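Long-range contacts in L-lysine 6-oxidase (Marinomonas mediterranea, PDB 3WEU), which oxidises the epsilon-amino group of L-lysine with a cysteine tryptophylquinone cofactor, releasing ammonium and the hydrogen peroxide that makes it antibacterial: residues Lys288-Ile299 / Phe411-Thr422; Met379-Ser387 / Val443-Ile451. One frame throughout, in Å; residues are numbered along the deposited sequence.

Contact 1: residues Lys288-Ile299 / Phe411-Thr422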
loop_
_atom_site.group_PDB
_atom_site.type_symbol
_atom_site.label_atom_id
_atom_site.label_comp_id
_atom_site.label_asym_id
_atom_site.label_seq_id
_atom_site.Cartn_x
_atom_site.Cartn_y
_atom_site.Cartn_z
ATOM N N LYS A 288 13.199 -21.677 -51.299
ATOM C CA LYS A 288 13.511 -21.838 -52.726
ATOM C C LYS A 288 13.320 -20.549 -53.478
ATOM O O LYS A 288 12.169 -20.064 -53.615
ATOM C CB LYS A 288 12.619 -22.933 -53.334
ATOM C CG LYS A 288 12.846 -24.278 -52.682
ATOM C CD LYS A 288 12.088 -25.365 -53.410
ATOM C CE LYS A 288 12.508 -26.684 -52.844
ATOM N NZ LYS A 288 11.708 -27.735 -53.504
ATOM N N SER A 289 14.435 -20.008 -53.991
ATOM C CA SER A 289 14.386 -18.725 -54.692
ATOM C C SER A 289 13.628 -18.697 -55.999
ATOM O O SER A 289 13.324 -17.617 -56.510
ATOM C CB SER A 289 15.801 -18.135 -54.895
ATOM O OG SER A 289 16.602 -19.054 -55.592
ATOM N N ASP A 290 13.295 -19.851 -56.563
ATOM C CA ASP A 290 12.436 -19.856 -57.718
ATOM C C ASP A 290 10.944 -19.880 -57.400
ATOM O O ASP A 290 10.152 -19.851 -58.322
ATOM C CB ASP A 290 12.789 -21.005 -58.681
ATOM C CG ASP A 290 12.852 -22.350 -58.013
ATOM O OD1 ASP A 290 12.681 -22.450 -56.775
ATOM O OD2 ASP A 290 13.149 -23.339 -58.742
ATOM N N TYR A 291 10.549 -19.820 -56.118
ATOM C CA TYR A 291 9.143 -19.863 -55.768
ATOM C C TYR A 291 8.475 -18.591 -56.185
ATOM O O TYR A 291 8.944 -17.498 -55.859
ATOM C CB TYR A 291 8.938 -20.059 -54.249
ATOM C CG TYR A 291 7.459 -20.158 -53.852
ATOM C CD1 TYR A 291 6.800 -21.360 -53.926
ATOM C CD2 TYR A 291 6.710 -19.019 -53.393
ATOM C CE1 TYR A 291 5.455 -21.477 -53.584
ATOM C CE2 TYR A 291 5.351 -19.142 -53.060
ATOM C CZ TYR A 291 4.746 -20.385 -53.128
ATOM O OH TYR A 291 3.421 -20.605 -52.833
ATOM N N VAL A 292 7.405 -18.697 -56.921
ATOM C CA VAL A 292 6.714 -17.500 -57.408
ATOM C C VAL A 292 5.524 -17.158 -56.504
ATOM O O VAL A 292 4.580 -17.949 -56.357
ATOM C CB VAL A 292 6.248 -17.732 -58.900
ATOM C CG1 VAL A 292 5.428 -16.566 -59.410
ATOM C CG2 VAL A 292 7.457 -17.955 -59.821
ATOM N N ALA A 293 5.561 -16.007 -55.819
ATOM C CA ALA A 293 4.507 -15.650 -54.881
ATOM C C ALA A 293 3.299 -15.205 -55.662
ATOM O O ALA A 293 3.351 -14.998 -56.896
ATOM C CB ALA A 293 5.006 -14.514 -53.955
ATOM N N ASN A 294 2.216 -14.974 -54.976
ATOM C CA ASN A 294 1.029 -14.473 -55.614
ATOM C C ASN A 294 0.682 -13.147 -54.891
ATOM O O ASN A 294 0.555 -13.129 -53.663
ATOM C CB ASN A 294 -0.139 -15.442 -55.456
ATOM C CG ASN A 294 -1.458 -14.864 -55.993
ATOM O OD1 ASN A 294 -2.388 -14.532 -55.233
ATOM N ND2 ASN A 294 -1.545 -14.748 -57.328
ATOM N N PHE A 295 0.409 -12.081 -55.658
ATOM C CA PHE A 295 0.136 -10.817 -55.009
ATOM C C PHE A 295 -1.064 -10.874 -54.078
ATOM O O PHE A 295 -0.982 -10.487 -52.896
ATOM C CB PHE A 295 -0.063 -9.703 -56.000
ATOM C CG PHE A 295 -0.266 -8.365 -55.313
ATOM C CD1 PHE A 295 0.802 -7.673 -54.789
ATOM C CD2 PHE A 295 -1.560 -7.861 -55.135
ATOM C CE1 PHE A 295 0.614 -6.489 -54.130
ATOM C CE2 PHE A 295 -1.753 -6.646 -54.511
ATOM C CZ PHE A 295 -0.668 -5.971 -53.998
ATOM N N ASP A 296 -2.195 -11.278 -54.597
ATOM C CA ASP A 296 -3.393 -11.271 -53.823
ATOM C C ASP A 296 -3.334 -12.168 -52.574
ATOM O O ASP A 296 -3.861 -11.791 -51.535
ATOM C CB ASP A 296 -4.664 -11.637 -54.624
ATOM C CG ASP A 296 -5.109 -10.559 -55.650
ATOM O OD1 ASP A 296 -4.822 -9.397 -55.514
ATOM O OD2 ASP A 296 -5.734 -10.935 -56.661
ATOM N N ARG A 297 -2.775 -13.349 -52.679
ATOM C CA ARG A 297 -2.754 -14.303 -51.581
ATOM C C ARG A 297 -1.673 -13.938 -50.557
ATOM O O ARG A 297 -1.888 -14.065 -49.370
ATOM C CB ARG A 297 -2.428 -15.718 -52.117
ATOM C CG ARG A 297 -2.407 -16.876 -51.121
ATOM C CD ARG A 297 -1.972 -18.256 -51.755
ATOM N NE ARG A 297 -0.608 -18.125 -52.182
ATOM C CZ ARG A 297 0.031 -18.915 -53.036
ATOM N NH1 ARG A 297 -0.581 -19.958 -53.589
ATOM N NH2 ARG A 297 1.303 -18.642 -53.354
ATOM N N ASP A 298 -0.506 -13.522 -51.011
ATOM C CA ASP A 298 0.663 -13.453 -50.141
ATOM C C ASP A 298 1.024 -12.041 -49.702
ATOM O O ASP A 298 1.601 -11.834 -48.624
ATOM C CB ASP A 298 1.890 -14.055 -50.812
ATOM C CG ASP A 298 1.715 -15.523 -51.236
ATOM O OD1 ASP A 298 1.044 -16.302 -50.540
ATOM O OD2 ASP A 298 2.291 -15.858 -52.336
ATOM N N ILE A 299 0.740 -11.056 -50.521
ATOM C CA ILE A 299 1.281 -9.740 -50.280
ATOM C C ILE A 299 0.202 -8.767 -49.842
ATOM O O ILE A 299 0.324 -8.060 -48.804
ATOM C CB ILE A 299 1.936 -9.214 -51.525
ATOM C CG1 ILE A 299 2.938 -10.244 -52.093
ATOM C CG2 ILE A 299 2.578 -7.840 -51.299
ATOM C CD1 ILE A 299 4.020 -10.654 -51.145
ATOM N N PHE A 411 9.913 -13.867 -46.594
ATOM C CA PHE A 411 10.383 -14.541 -47.797
ATOM C C PHE A 411 9.481 -14.180 -49.016
ATOM O O PHE A 411 9.927 -13.810 -50.094
ATOM C CB PHE A 411 10.376 -16.054 -47.614
ATOM C CG PHE A 411 10.564 -16.769 -48.894
ATOM C CD1 PHE A 411 11.768 -16.653 -49.551
ATOM C CD2 PHE A 411 9.515 -17.395 -49.507
ATOM C CE1 PHE A 411 11.966 -17.247 -50.786
ATOM C CE2 PHE A 411 9.692 -17.992 -50.730
ATOM C CZ PHE A 411 10.920 -17.911 -51.393
ATOM N N LEU A 412 8.188 -14.279 -48.810
ATOM C CA LEU A 412 7.254 -13.971 -49.852
ATOM C C LEU A 412 7.290 -12.521 -50.274
ATOM O O LEU A 412 7.236 -12.196 -51.470
ATOM C CB LEU A 412 5.858 -14.439 -49.453
ATOM C CG LEU A 412 5.610 -15.924 -49.235
ATOM C CD1 LEU A 412 4.305 -16.261 -48.543
ATOM C CD2 LEU A 412 5.593 -16.644 -50.565
ATOM N N LEU A 413 7.471 -11.616 -49.322
ATOM C CA LEU A 413 7.656 -10.232 -49.644
ATOM C C LEU A 413 8.900 -9.975 -50.503
ATOM O O LEU A 413 8.854 -9.222 -51.464
ATOM C CB LEU A 413 7.623 -9.328 -48.353
ATOM C CG LEU A 413 7.471 -7.832 -48.647
ATOM C CD1 LEU A 413 6.080 -7.487 -49.194
ATOM C CD2 LEU A 413 7.734 -7.032 -47.368
ATOM N N GLY A 414 9.979 -10.690 -50.221
ATOM C CA GLY A 414 11.220 -10.611 -50.983
ATOM C C GLY A 414 11.046 -11.165 -52.404
ATOM O O GLY A 414 11.676 -10.657 -53.331
ATOM N N GLN A 415 10.219 -12.202 -52.579
ATOM C CA GLN A 415 9.921 -12.695 -53.901
ATOM C C GLN A 415 9.163 -11.632 -54.697
ATOM O O GLN A 415 9.454 -11.378 -55.878
ATOM C CB GLN A 415 9.132 -13.994 -53.826
ATOM C CG GLN A 415 9.878 -15.185 -53.240
ATOM C CD GLN A 415 11.212 -15.406 -53.896
ATOM O OE1 GLN A 415 12.249 -14.836 -53.468
ATOM N NE2 GLN A 415 11.230 -16.237 -54.928
ATOM N N TRP A 416 8.200 -10.991 -54.074
ATOM C CA TRP A 416 7.554 -9.867 -54.659
ATOM C C TRP A 416 8.520 -8.804 -55.066
ATOM O O TRP A 416 8.456 -8.321 -56.234
ATOM C CB TRP A 416 6.432 -9.319 -53.737
ATOM C CG TRP A 416 5.861 -8.019 -54.127
ATOM C CD1 TRP A 416 4.827 -7.782 -55.015
ATOM C CD2 TRP A 416 6.194 -6.745 -53.579
ATOM N NE1 TRP A 416 4.566 -6.450 -55.090
ATOM C CE2 TRP A 416 5.408 -5.780 -54.238
ATOM C CE3 TRP A 416 7.145 -6.318 -52.668
ATOM C CZ2 TRP A 416 5.485 -4.445 -53.934
ATOM C CZ3 TRP A 416 7.254 -4.956 -52.402
ATOM C CH2 TRP A 416 6.421 -4.052 -53.005
ATOM N N ALA A 417 9.437 -8.446 -54.172
ATOM C CA ALA A 417 10.401 -7.397 -54.468
ATOM C C ALA A 417 11.263 -7.775 -55.717
ATOM O O ALA A 417 11.535 -6.923 -56.608
ATOM C CB ALA A 417 11.307 -7.212 -53.293
ATOM N N GLU A 418 11.683 -9.033 -55.745
ATOM C CA GLU A 418 12.355 -9.603 -56.948
ATOM C C GLU A 418 11.569 -9.657 -58.235
ATOM O O GLU A 418 12.186 -9.827 -59.269
ATOM C CB GLU A 418 12.915 -10.982 -56.679
ATOM C CG GLU A 418 13.974 -10.963 -55.593
ATOM C CD GLU A 418 15.307 -10.355 -56.036
ATOM O OE1 GLU A 418 15.496 -10.013 -57.204
ATOM O OE2 GLU A 418 16.163 -10.237 -55.180
ATOM N N GLY A 419 10.244 -9.537 -58.212
ATOM C CA GLY A 419 9.457 -9.654 -59.422
ATOM C C GLY A 419 8.966 -11.100 -59.649
ATOM O O GLY A 419 8.285 -11.368 -60.621
ATOM N N GLU A 420 9.256 -11.980 -58.709
ATOM C CA GLU A 420 8.795 -13.375 -58.702
ATOM C C GLU A 420 7.432 -13.488 -58.094
ATOM O O GLU A 420 7.246 -14.042 -57.036
ATOM C CB GLU A 420 9.767 -14.226 -57.959
ATOM C CG GLU A 420 11.200 -14.172 -58.518
ATOM C CD GLU A 420 11.351 -14.979 -59.844
ATOM O OE1 GLU A 420 10.334 -15.352 -60.494
ATOM O OE2 GLU A 420 12.494 -15.227 -60.235
ATOM N N PHE A 421 6.466 -12.914 -58.751
ATOM C CA PHE A 421 5.118 -13.026 -58.318
ATOM C C PHE A 421 4.136 -12.857 -59.425
ATOM O O PHE A 421 4.414 -12.193 -60.402
ATOM C CB PHE A 421 4.723 -11.991 -57.240
ATOM C CG PHE A 421 4.650 -10.560 -57.713
ATOM C CD1 PHE A 421 5.805 -9.787 -57.900
ATOM C CD2 PHE A 421 3.431 -9.966 -57.923
ATOM C CE1 PHE A 421 5.727 -8.433 -58.253
ATOM C CE2 PHE A 421 3.345 -8.660 -58.357
ATOM C CZ PHE A 421 4.479 -7.884 -58.520
ATOM N N THR A 422 2.949 -13.368 -59.201
ATOM C CA THR A 422 1.858 -13.187 -60.119
ATOM C C THR A 422 0.767 -12.350 -59.588
ATOM O O THR A 422 0.670 -12.071 -58.372
ATOM C CB THR A 422 1.223 -14.577 -60.370
ATOM O OG1 THR A 422 0.949 -15.180 -59.101
ATOM C CG2 THR A 422 2.157 -15.468 -61.129
HETATM O O HOH W 1 2.134 -17.521 -58.494
#

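Contact 2: residues Met379-Ser387 / Val443-Ile451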
loop_
_atom_site.group_PDB
_atom_site.type_symbol
_atom_site.label_atom_id
_atom_site.label_comp_id
_atom_site.label_asym_id
_atom_site.label_seq_id
_atom_site.Cartn_x
_atom_site.Cartn_y
_atom_site.Cartn_z
ATOM N N MET A 379 6.413 -1.176 -37.939
ATOM C CA MET A 379 6.808 -0.346 -36.794
ATOM C C MET A 379 5.958 -0.641 -35.545
ATOM O O MET A 379 4.786 -0.199 -35.432
ATOM C CB MET A 379 6.758 1.104 -37.150
ATOM C CG MET A 379 7.286 2.025 -36.032
ATOM S SD MET A 379 8.961 1.605 -35.468
ATOM C CE MET A 379 8.562 1.412 -33.704
ATOM N N ASN A 380 6.582 -1.349 -34.598
ATOM C CA ASN A 380 5.926 -1.953 -33.440
ATOM C C ASN A 380 7.047 -2.539 -32.589
ATOM O O ASN A 380 8.205 -2.763 -33.060
ATOM C CB ASN A 380 4.982 -3.056 -33.876
ATOM C CG ASN A 380 3.907 -3.415 -32.851
ATOM O OD1 ASN A 380 2.808 -2.840 -32.860
ATOM N ND2 ASN A 380 4.184 -4.472 -32.014
ATOM N N SER A 381 6.742 -2.732 -31.312
ATOM C CA SER A 381 7.648 -3.487 -30.447
ATOM C C SER A 381 7.870 -4.887 -30.949
ATOM O O SER A 381 6.976 -5.502 -31.588
ATOM C CB SER A 381 7.075 -3.593 -29.072
ATOM O OG SER A 381 8.001 -4.202 -28.222
ATOM N N GLY A 382 9.076 -5.382 -30.668
ATOM C CA GLY A 382 9.370 -6.767 -30.804
ATOM C C GLY A 382 9.092 -7.548 -29.528
ATOM O O GLY A 382 8.409 -7.042 -28.641
ATOM N N SER A 383 9.549 -8.797 -29.494
ATOM C CA SER A 383 9.206 -9.714 -28.434
ATOM C C SER A 383 10.042 -9.510 -27.149
ATOM O O SER A 383 9.803 -10.185 -26.187
ATOM C CB SER A 383 9.155 -11.157 -28.930
ATOM O OG SER A 383 8.051 -11.404 -29.815
ATOM N N ASN A 384 11.054 -8.641 -27.167
ATOM C CA ASN A 384 11.600 -8.120 -25.933
ATOM C C ASN A 384 12.210 -6.760 -25.980
ATOM O O ASN A 384 13.435 -6.595 -26.171
ATOM C CB ASN A 384 12.579 -9.088 -25.238
ATOM C CG ASN A 384 13.072 -8.508 -23.957
ATOM O OD1 ASN A 384 12.368 -7.728 -23.337
ATOM N ND2 ASN A 384 14.236 -8.936 -23.501
ATOM N N SER A 385 11.359 -5.767 -25.753
ATOM C CA SER A 385 11.736 -4.390 -25.603
ATOM C C SER A 385 11.742 -3.964 -24.115
ATOM O O SER A 385 11.795 -2.784 -23.835
ATOM C CB SER A 385 10.717 -3.512 -26.336
ATOM O OG SER A 385 9.367 -3.880 -25.937
ATOM N N VAL A 386 11.601 -4.921 -23.220
ATOM C CA VAL A 386 11.325 -4.710 -21.805
ATOM C C VAL A 386 12.550 -4.909 -20.920
ATOM O O VAL A 386 12.850 -4.069 -20.035
ATOM C CB VAL A 386 10.208 -5.690 -21.370
ATOM C CG1 VAL A 386 9.895 -5.519 -19.900
ATOM C CG2 VAL A 386 8.914 -5.335 -22.150
ATOM N N SER A 387 13.284 -5.985 -21.140
ATOM C CA SER A 387 14.469 -6.276 -20.250
ATOM C C SER A 387 15.798 -6.255 -21.013
ATOM O O SER A 387 15.868 -6.626 -22.165
ATOM C CB SER A 387 14.248 -7.626 -19.533
ATOM O OG SER A 387 14.061 -8.671 -20.494
ATOM N N VAL A 443 -3.309 -12.994 -32.085
ATOM C CA VAL A 443 -2.023 -12.344 -32.247
ATOM C C VAL A 443 -0.927 -13.399 -32.545
ATOM O O VAL A 443 -0.810 -14.407 -31.862
ATOM C CB VAL A 443 -1.659 -11.534 -30.952
ATOM C CG1 VAL A 443 -0.153 -11.182 -30.941
ATOM C CG2 VAL A 443 -2.493 -10.252 -30.903
ATOM N N GLY A 444 -0.140 -13.157 -33.575
ATOM C CA GLY A 444 1.065 -13.935 -33.850
ATOM C C GLY A 444 2.358 -13.309 -33.336
ATOM O O GLY A 444 3.134 -13.949 -32.641
ATOM N N LEU A 445 2.564 -12.029 -33.610
ATOM C CA LEU A 445 3.767 -11.352 -33.172
ATOM C C LEU A 445 3.400 -9.915 -32.828
ATOM O O LEU A 445 2.442 -9.388 -33.412
ATOM C CB LEU A 445 4.783 -11.287 -34.293
ATOM C CG LEU A 445 5.358 -12.592 -34.803
ATOM C CD1 LEU A 445 6.114 -12.359 -36.070
ATOM C CD2 LEU A 445 6.264 -13.091 -33.678
ATOM N N PRO A 446 4.092 -9.297 -31.856
ATOM C CA PRO A 446 5.091 -9.858 -30.991
ATOM C C PRO A 446 4.440 -10.731 -29.935
ATOM O O PRO A 446 3.219 -10.815 -29.864
ATOM C CB PRO A 446 5.737 -8.638 -30.309
ATOM C CG PRO A 446 4.680 -7.568 -30.360
ATOM C CD PRO A 446 3.842 -7.861 -31.579
ATOM N N MET A 447 5.271 -11.371 -29.132
ATOM C CA MET A 447 4.829 -12.234 -28.063
ATOM C C MET A 447 5.683 -11.963 -26.807
ATOM O O MET A 447 6.743 -12.580 -26.651
ATOM C CB MET A 447 4.949 -13.685 -28.556
ATOM C CG MET A 447 3.744 -14.195 -29.345
ATOM S SD MET A 447 4.031 -15.839 -29.889
ATOM C CE MET A 447 2.389 -16.335 -30.491
ATOM N N CYS A 448 5.229 -11.036 -25.979
ATOM C CA CYS A 448 5.893 -10.596 -24.788
ATOM C C CYS A 448 4.955 -10.310 -23.622
ATOM O O CYS A 448 5.090 -9.305 -22.950
ATOM C CB CYS A 448 6.810 -9.382 -25.101
ATOM S SG CYS A 448 8.056 -8.978 -23.796
ATOM N N PRO A 449 4.036 -11.227 -23.342
ATOM C CA PRO A 449 3.925 -12.537 -23.913
ATOM C C PRO A 449 3.046 -12.658 -25.120
ATOM O O PRO A 449 3.083 -13.654 -25.817
ATOM C CB PRO A 449 3.253 -13.322 -22.773
ATOM C CG PRO A 449 2.441 -12.375 -22.029
ATOM C CD PRO A 449 3.178 -11.068 -22.147
ATOM N N GLY A 450 2.154 -11.704 -25.286
ATOM C CA GLY A 450 1.121 -11.834 -26.267
ATOM C C GLY A 450 -0.228 -11.618 -25.691
ATOM O O GLY A 450 -0.340 -11.062 -24.600
ATOM N N ILE A 451 -1.257 -12.071 -26.400
ATOM C CA ILE A 451 -2.654 -11.903 -25.885
ATOM C C ILE A 451 -3.254 -13.281 -25.684
ATOM O O ILE A 451 -3.351 -13.732 -24.545
ATOM C CB ILE A 451 -3.514 -11.066 -26.836
ATOM C CG1 ILE A 451 -3.004 -9.617 -26.878
ATOM C CG2 ILE A 451 -4.967 -11.101 -26.420
ATOM C CD1 ILE A 451 -3.098 -8.877 -25.594
HETATM O O HOH W 2 8.925 -12.613 -24.968
#

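Contact 1: residues Lys288-Ile299 / Phe411-Thr422
Gln-415 reaches across from helix 407-418 and gives both hydrogens of its amide nitrogen to backbone carbonyls of the turn Lys-288 to Tyr-291. NE2 meets Tyr-291 O at 2.8 Å, almost straight (176°) and on a lone pair in the carbonyl plane, whereas Ser-289 O, 3.0 Å from NE2, is approached from above its carbonyl plane. A bend at chi2 (-51°) carries the amide there, and CG on the way lies over one face of the Phe-411 ring, toward its rim.

Beside it the backbones form a short parallel ladder: Ala-293 N to Glu-420 O, Thr-422 N to Ala-293 O, and Phe-295 N to Thr-422 O (2.7 Å). Asn-294 ND2 extends the pairing to Thr-422 OG1 at 3.1 Å.

On the face of the ladder that carries Ala-293, Leu-412 CD2 packs 3.5 Å from Tyr-291 CE2, and its CD1 lies against the Asp-298 carboxylate. Ile-299 CG2 sits over the face of the Trp-416 five-membered ring, 4.3 Å from its centroid.

Farther out, Asn-294 OD1 caps helix 295-308 by accepting from Arg-297 N, while Arg-297 grips Asp-298 side-on through NE and NH2. Asp-298 OD2 also accepts from Asn-294 N, and Tyr-429 OH bonds to OD1. These donors would probably favour an ionised Asp-298, so the apolar helix packing borders a carboxylate whose charge is probably compensated by Arg-297 and its other partners.

Contact 2: residues Met379-Ser387 / Val443-Ile451
Pro-446, which follows a cis peptide bond, turns its ring against the carbonyl oxygens of Ser-381 and Gly-382 and the amide of Asn-380. From CB outward the nearest partner shifts back along the chain: CB lies 3.5 Å from Gly-382 O, CG 3.3 Å from Ser-381 O, and CD 3.4 Å from Asn-380 ND2. The side chain of Asn-380 crosses the ring at about a right angle. Its amide is held by ND2 bonding to Ser-381 O, on a lone pair in the carbonyl plane, and to Trp-580 O, so the proline packs against a group whose rotation is already fixed.

One direct hydrogen bond joins the segments. Ser-383 OG, placed anti to its own carbonyl carbon (chi1 -69°), accepts from Met-447 N at 2.9 Å and 165°. A water adds a second link, donating to both Ser-383 O and Met-447 O. Next along the chain, Cys-448 SG swings beside its carbonyl carbon (chi1 -165°) and comes within 3.2 Å of Ser-383 O, with Val-386 CG2 4.1 Å from the same sulfur.

Segment 379-387 is itself braced. Asn-384 OD1 accepts from Val-386 N, an Asx turn, and from Ser-387 N, which completes an Asx motif, while its ND2 bonds to Val-398 O. Ser-383 and Asn-384 together face Glu-400 in a classic beta bulge, and Glu-400 OE2 accepts from Ser-383 N.

The same loop also binds the cofactor: Pro-446 O accepts from NE1 of the tryptophylquinone at position 581, and Cys-448 N donates to its O7. The contact therefore belongs to the wall of the quinone site, where loop 443-451 holds the modified tryptophan by backbone groups and segment 379-387 backs that loop.

How the contacts relate
The segments of the two contacts alternate along the chain, coming in the order 288-299, 379-387, 411-422 and 443-451. In space they remain separate, with centres about 26 Å apart and nearest atoms about 11 Å apart. Contact 1 lies peripherally, its centre about 28 Å from the chain centre, and joins helix 407-418 and strand 421-422 to strand 293-294 and helix 295-308. Contact 2 is buried, its centre about 9 Å from the chain centre, and joins loop 443-451 to the segment of strand 381-382 beside the quinone. The chain thus passes twice from the periphery at contact 1 to the interior near the quinone at contact 2.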